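Local atomic coordinates of lectin (Pleurotus ostreatus, PDB entry 6KC2), a protein that binds sugars through calcium ions, here holding a rhamnose on one of them. Residues Trp55-Glu60 / Ser143-Met148; Asp97-Phe102 / Ala135-Val140. One frame throughout, in Å; residues are numbered along the deposited sequence.

Contact 1 (Trp55-Glu60 / Ser143-Met148); sequences WIWTGE and SPAGIM. With CA (calcium ion), chain F; RAM (alpha-L-rhamnopyranose), chain G.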
loop_
_atom_site.group_PDB
_atom_site.type_symbol
_atom_site.label_atom_id
_atom_site.label_comp_id
_atom_site.label_asym_id
_atom_site.label_seq_id
_atom_site.Cartn_x
_atom_site.Cartn_y
_atom_site.Cartn_z
ATOM N N TRP A 55 17.002 4.836 -11.909
ATOM C CA TRP A 55 17.178 6.154 -11.309
ATOM C C TRP A 55 17.202 7.213 -12.400
ATOM O O TRP A 55 17.879 7.043 -13.423
ATOM C CB TRP A 55 18.497 6.214 -10.543
ATOM C CG TRP A 55 18.567 5.273 -9.396
ATOM C CD1 TRP A 55 19.114 4.015 -9.382
ATOM C CD2 TRP A 55 18.081 5.519 -8.074
ATOM N NE1 TRP A 55 18.989 3.469 -8.129
ATOM C CE2 TRP A 55 18.352 4.367 -7.310
ATOM C CE3 TRP A 55 17.434 6.602 -7.467
ATOM C CZ2 TRP A 55 18.006 4.270 -5.958
ATOM C CZ3 TRP A 55 17.088 6.503 -6.117
ATOM C CH2 TRP A 55 17.374 5.345 -5.384
ATOM N N ILE A 56 16.493 8.330 -12.169
ATOM C CA ILE A 56 16.487 9.430 -13.128
ATOM C C ILE A 56 16.747 10.753 -12.423
ATOM O O ILE A 56 16.408 10.952 -11.250
ATOM C CB ILE A 56 15.169 9.502 -13.943
ATOM C CG1 ILE A 56 13.966 9.866 -13.042
ATOM C CG2 ILE A 56 14.961 8.193 -14.722
ATOM C CD1 ILE A 56 12.617 9.929 -13.793
ATOM N N TRP A 57 17.377 11.657 -13.161
ATOM C CA TRP A 57 17.550 13.043 -12.763
ATOM C C TRP A 57 17.472 13.859 -14.043
ATOM O O TRP A 57 16.905 13.400 -15.041
ATOM C CB TRP A 57 18.870 13.232 -11.984
ATOM C CG TRP A 57 18.899 14.511 -11.200
ATOM C CD1 TRP A 57 19.764 15.559 -11.375
ATOM C CD2 TRP A 57 18.021 14.890 -10.124
ATOM N NE1 TRP A 57 19.485 16.554 -10.477
ATOM C CE2 TRP A 57 18.418 16.178 -9.700
ATOM C CE3 TRP A 57 16.941 14.266 -9.482
ATOM C CZ2 TRP A 57 17.773 16.861 -8.649
ATOM C CZ3 TRP A 57 16.296 14.939 -8.435
ATOM C CH2 TRP A 57 16.719 16.226 -8.030
ATOM N N THR A 58 18.075 15.046 -14.037
ATOM C CA THR A 58 17.948 15.970 -15.157
ATOM C C THR A 58 19.062 15.850 -16.179
ATOM O O THR A 58 18.880 16.300 -17.310
ATOM C CB THR A 58 17.961 17.410 -14.662
ATOM O OG1 THR A 58 19.236 17.671 -14.041
ATOM C CG2 THR A 58 16.825 17.638 -13.682
ATOM N N GLY A 59 20.216 15.314 -15.801
ATOM C CA GLY A 59 21.357 15.347 -16.687
ATOM C C GLY A 59 22.087 16.669 -16.716
ATOM O O GLY A 59 22.950 16.855 -17.578
ATOM N N GLU A 60 21.757 17.601 -15.813
ATOM C CA GLU A 60 22.571 18.804 -15.660
ATOM C C GLU A 60 24.041 18.455 -15.493
ATOM O O GLU A 60 24.915 19.157 -16.010
ATOM C CB GLU A 60 22.085 19.634 -14.474
ATOM C CG GLU A 60 20.857 20.461 -14.829
ATOM C CD GLU A 60 20.043 20.842 -13.611
ATOM O OE1 GLU A 60 19.385 19.959 -13.015
ATOM O OE2 GLU A 60 20.057 22.032 -13.250
ATOM N N SER A 143 26.693 16.288 -4.541
ATOM C CA SER A 143 26.321 14.913 -4.252
ATOM C C SER A 143 25.413 14.367 -5.350
ATOM O O SER A 143 24.795 15.133 -6.097
ATOM C CB SER A 143 25.610 14.812 -2.891
ATOM O OG SER A 143 24.288 15.303 -2.991
ATOM N N PRO A 144 25.311 13.046 -5.478
ATOM C CA PRO A 144 24.413 12.483 -6.494
ATOM C C PRO A 144 22.962 12.861 -6.234
ATOM O O PRO A 144 22.583 13.294 -5.149
ATOM C CB PRO A 144 24.625 10.963 -6.387
ATOM C CG PRO A 144 25.630 10.742 -5.327
ATOM C CD PRO A 144 26.238 12.052 -4.917
ATOM N N ALA A 145 22.142 12.702 -7.265
ATOM C CA ALA A 145 20.725 13.015 -7.167
ATOM C C ALA A 145 19.958 12.055 -8.062
ATOM O O ALA A 145 20.413 11.715 -9.164
ATOM C CB ALA A 145 20.450 14.471 -7.568
ATOM N N GLY A 146 18.792 11.625 -7.588
ATOM C CA GLY A 146 18.034 10.648 -8.341
ATOM C C GLY A 146 16.706 10.248 -7.736
ATOM O O GLY A 146 16.513 10.261 -6.510
ATOM N N ILE A 147 15.788 9.882 -8.623
ATOM C CA ILE A 147 14.456 9.409 -8.288
ATOM C C ILE A 147 14.300 8.044 -8.936
ATOM O O ILE A 147 14.659 7.870 -10.107
ATOM C CB ILE A 147 13.376 10.381 -8.816
ATOM C CG1 ILE A 147 13.493 11.750 -8.146
ATOM C CG2 ILE A 147 11.989 9.795 -8.662
ATOM C CD1 ILE A 147 13.345 11.721 -6.672
ATOM N N MET A 148 13.763 7.083 -8.188
ATOM C CA MET A 148 13.457 5.760 -8.722
ATOM C C MET A 148 12.083 5.337 -8.230
ATOM O O MET A 148 11.797 5.423 -7.031
ATOM C CB MET A 148 14.497 4.708 -8.298
ATOM C CG MET A 148 13.995 3.259 -8.426
ATOM S SD MET A 148 15.218 1.987 -7.977
ATOM C CE MET A 148 16.246 2.019 -9.460
HETATM CA CA CA F . 22.169 13.961 -2.872
HETATM C C1 RAM G . 25.172 11.577 1.328
HETATM C C2 RAM G . 23.963 12.500 1.166
HETATM C C3 RAM G . 23.861 12.919 -0.295
HETATM C C4 RAM G . 23.716 11.670 -1.150
HETATM C C5 RAM G . 24.848 10.681 -0.856
HETATM C C6 RAM G . 24.639 9.364 -1.588
HETATM O O1 RAM G . 26.385 12.265 0.968
HETATM O O2 RAM G . 22.775 11.809 1.517
HETATM O O3 RAM G . 22.752 13.764 -0.467
HETATM O O4 RAM G . 23.698 12.043 -2.509
HETATM O O5 RAM G . 24.929 10.408 0.535
#
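M148 lies across one face of the W55 indole in a Met-aromatic contact, beside a single antiparallel bridge between I56 and I147. The bridge joins strand 54-57 to the start of strand 146-155. Its two bonds are I56 N to I147 O (2.8 Å) and I147 N to I56 O (2.9 Å).

The M148 chain can be followed outward over the ring. M148 CB sits toward the rim, 3.6 Å from W55 CE3. CG stands anti to the backbone N (chi1 161°), and the chain runs straight on to SD, which lies over the five-membered ring. M148 SD is nearest W55 CE2, at 4.0 Å. A bend at chi3 (-77°) then turns CE back onto that ring. M148 CE ends 3.4 Å from W55 NE1 and makes a CH-pi contact. At the in-plane edge of the same indole lie the backbone atoms G146 C and I147 N. W204 meets the W55 ring as well.

W57 has A145 on one face. A145 CB stands over the middle of the W57 indole, 3.5 Å from the centroid of its five-membered ring. T58 CG2 lies more loosely, toward the rim, on the opposite face. I147 CG1 comes at the ring edge near CZ3.

Just before A145 the chain reaches calcium site 1. S143 OG binds the ion at 2.5 Å, and the carbonyl oxygen P144 O binds it at 2.4 Å.

Contact 2 (Asp97-Phe102 / Ala135-Val140); sequences DDAHTF and AGQNLV. With CA (calcium ion), chain F; RAM (alpha-L-rhamnopyranose), chain G.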
loop_
_atom_site.group_PDB
_atom_site.type_symbol
_atom_site.label_atom_id
_atom_site.label_comp_id
_atom_site.label_asym_id
_atom_site.label_seq_id
_atom_site.Cartn_x
_atom_site.Cartn_y
_atom_site.Cartn_z
ATOM N N ASP A 97 17.146 10.178 -3.795
ATOM C CA ASP A 97 18.323 10.849 -3.274
ATOM C C ASP A 97 18.150 12.302 -3.698
ATOM O O ASP A 97 18.411 12.618 -4.864
ATOM C CB ASP A 97 19.594 10.222 -3.845
ATOM C CG ASP A 97 20.853 10.951 -3.419
ATOM O OD1 ASP A 97 20.764 12.047 -2.818
ATOM O OD2 ASP A 97 21.939 10.406 -3.681
ATOM N N ASP A 98 17.724 13.187 -2.779
ATOM C CA ASP A 98 17.549 12.913 -1.337
ATOM C C ASP A 98 16.089 12.781 -0.857
ATOM O O ASP A 98 15.831 12.129 0.149
ATOM C CB ASP A 98 18.188 14.033 -0.497
ATOM C CG ASP A 98 19.687 14.141 -0.685
ATOM O OD1 ASP A 98 20.415 13.461 0.072
ATOM O OD2 ASP A 98 20.137 14.920 -1.572
ATOM N N ALA A 99 15.143 13.430 -1.540
ATOM C CA ALA A 99 13.770 13.504 -1.046
ATOM C C ALA A 99 12.814 13.630 -2.224
ATOM O O ALA A 99 13.200 14.055 -3.317
ATOM C CB ALA A 99 13.579 14.691 -0.071
ATOM N N HIS A 100 11.548 13.282 -1.987
ATOM C CA HIS A 100 10.576 13.294 -3.074
ATOM C C HIS A 100 9.189 13.656 -2.561
ATOM O O HIS A 100 8.852 13.416 -1.397
ATOM C CB HIS A 100 10.512 11.935 -3.777
ATOM C CG HIS A 100 10.066 10.829 -2.880
ATOM N ND1 HIS A 100 10.952 10.003 -2.222
ATOM C CD2 HIS A 100 8.826 10.432 -2.498
ATOM C CE1 HIS A 100 10.279 9.136 -1.482
ATOM N NE2 HIS A 100 8.987 9.371 -1.634
ATOM N N THR A 101 8.386 14.221 -3.463
ATOM C CA THR A 101 6.946 14.355 -3.288
ATOM C C THR A 101 6.282 13.740 -4.509
ATOM O O THR A 101 6.628 14.083 -5.644
ATOM C CB THR A 101 6.521 15.822 -3.134
ATOM O OG1 THR A 101 7.359 16.460 -2.167
ATOM C CG2 THR A 101 5.061 15.929 -2.702
ATOM N N PHE A 102 5.332 12.843 -4.273
ATOM C CA PHE A 102 4.712 12.025 -5.309
ATOM C C PHE A 102 3.270 12.471 -5.540
ATOM O O PHE A 102 2.496 12.593 -4.583
ATOM C CB PHE A 102 4.749 10.545 -4.905
ATOM C CG PHE A 102 4.691 9.588 -6.066
ATOM C CD1 PHE A 102 3.500 9.388 -6.768
ATOM C CD2 PHE A 102 5.826 8.879 -6.457
ATOM C CE1 PHE A 102 3.447 8.494 -7.843
ATOM C CE2 PHE A 102 5.781 7.976 -7.539
ATOM C CZ PHE A 102 4.595 7.784 -8.225
ATOM N N ALA A 135 8.255 15.500 -7.606
ATOM C CA ALA A 135 9.234 16.542 -7.334
ATOM C C ALA A 135 10.346 15.903 -6.522
ATOM O O ALA A 135 10.099 15.413 -5.414
ATOM C CB ALA A 135 8.618 17.729 -6.587
ATOM N N GLY A 136 11.552 15.865 -7.088
ATOM C CA GLY A 136 12.719 15.348 -6.403
ATOM C C GLY A 136 13.597 16.493 -5.927
ATOM O O GLY A 136 13.618 17.567 -6.526
ATOM N N GLN A 137 14.314 16.268 -4.831
ATOM C CA GLN A 137 15.188 17.293 -4.265
ATOM C C GLN A 137 16.549 16.701 -3.957
ATOM O O GLN A 137 16.641 15.666 -3.287
ATOM C CB GLN A 137 14.642 17.896 -2.964
ATOM C CG GLN A 137 13.220 18.420 -2.975
ATOM C CD GLN A 137 12.751 18.733 -1.539
ATOM O OE1 GLN A 137 13.433 19.459 -0.804
ATOM N NE2 GLN A 137 11.614 18.146 -1.127
ATOM N N ASN A 138 17.598 17.371 -4.425
ATOM C CA ASN A 138 18.955 17.111 -3.967
ATOM C C ASN A 138 19.266 18.071 -2.817
ATOM O O ASN A 138 19.161 19.294 -2.983
ATOM C CB ASN A 138 19.949 17.291 -5.109
ATOM C CG ASN A 138 21.331 16.819 -4.739
ATOM O OD1 ASN A 138 21.485 15.973 -3.856
ATOM N ND2 ASN A 138 22.353 17.357 -5.411
ATOM N N LEU A 139 19.645 17.531 -1.656
ATOM C CA LEU A 139 19.779 18.360 -0.464
ATOM C C LEU A 139 21.218 18.541 -0.002
ATOM O O LEU A 139 21.451 19.296 0.942
ATOM C CB LEU A 139 18.928 17.786 0.688
ATOM C CG LEU A 139 17.406 17.801 0.465
ATOM C CD1 LEU A 139 16.662 17.063 1.582
ATOM C CD2 LEU A 139 16.874 19.228 0.337
ATOM N N VAL A 140 22.187 17.879 -0.627
ATOM C CA VAL A 140 23.593 18.007 -0.260
ATOM C C VAL A 140 24.366 18.445 -1.497
ATOM O O VAL A 140 24.226 17.838 -2.566
ATOM C CB VAL A 140 24.147 16.688 0.305
ATOM C CG1 VAL A 140 25.616 16.818 0.634
ATOM C CG2 VAL A 140 23.364 16.289 1.534
HETATM CA CA CA F . 22.169 13.961 -2.872
HETATM C C1 RAM G . 25.172 11.577 1.328
HETATM C C2 RAM G . 23.963 12.500 1.166
HETATM C C3 RAM G . 23.861 12.919 -0.295
HETATM C C4 RAM G . 23.716 11.670 -1.150
HETATM C C5 RAM G . 24.848 10.681 -0.856
HETATM C C6 RAM G . 24.639 9.364 -1.588
HETATM O O1 RAM G . 26.385 12.265 0.968
HETATM O O2 RAM G . 22.775 11.809 1.517
HETATM O O3 RAM G . 22.752 13.764 -0.467
HETATM O O4 RAM G . 23.698 12.043 -2.509
HETATM O O5 RAM G . 24.929 10.408 0.535
#
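The D98 carboxylate meets the L139 backbone N-H from above its plane, 45° out of it. The bond from L139 N to D98 OD2 is short (2.7 Å) and almost straight (178°). OD2 also binds the calcium ion, so two partners hold it. The other oxygen, OD1, takes a long hydrogen bond from O2 of the rhamnose. The N138 amide turns its OD1 to the same ion, at 2.3 Å, and its ND2 is hydrogen-bonded to I69 O. D97 points CG anti to its backbone N (chi1 176°), which brings OD1 to 2.4 Å from the calcium. The second oxygen, D97 OD2, is hydrogen-bonded to W204 NE1. The H100 imidazole leads away from the partner strand, with ND1 hydrogen-bonded to S96 OG and NE2 to Q119 OE1.

Strands 99-104 and 129-138 pair antiparallel here, and a classic beta bulge ends the pairing. D98 N (2.8 Å) and A99 N (3.2 Å) both donate to Q137 O. The link between D97 and D98 is a cis Asp-Asp (DcisD) peptide, as in the calcium-dependent PA14 adhesins. Q137 N bonds back to A99 O within the bulge; beyond it A135 and T101 exchange two more.

L139 CD1 packs on A99 CB. V140 CG2 touches the sugar, 3.3 Å from O3 of the rhamnose.

Contact 1 is buried, while contact 2 runs from buried strand pairing out to the exposed L139 and V140. Contact 1 is mostly tryptophan packing; contact 2 is mostly backbone pairing that ends in two carboxylates and an amide that bind the metal. Strands 129-138 and 146-155 follow each other in the chain, and contact 2 is nested within the loop that contact 1 closes. The two touch directly, with a probable hydrogen bond from D97 N to G146 O (2.8 Å). Together they build one calcium site: 97-102 and 135-140 supply three side-chain oxygens, 143-148 a hydroxyl and a carbonyl, and the rhamnose O3 and O4 complete seven ligands.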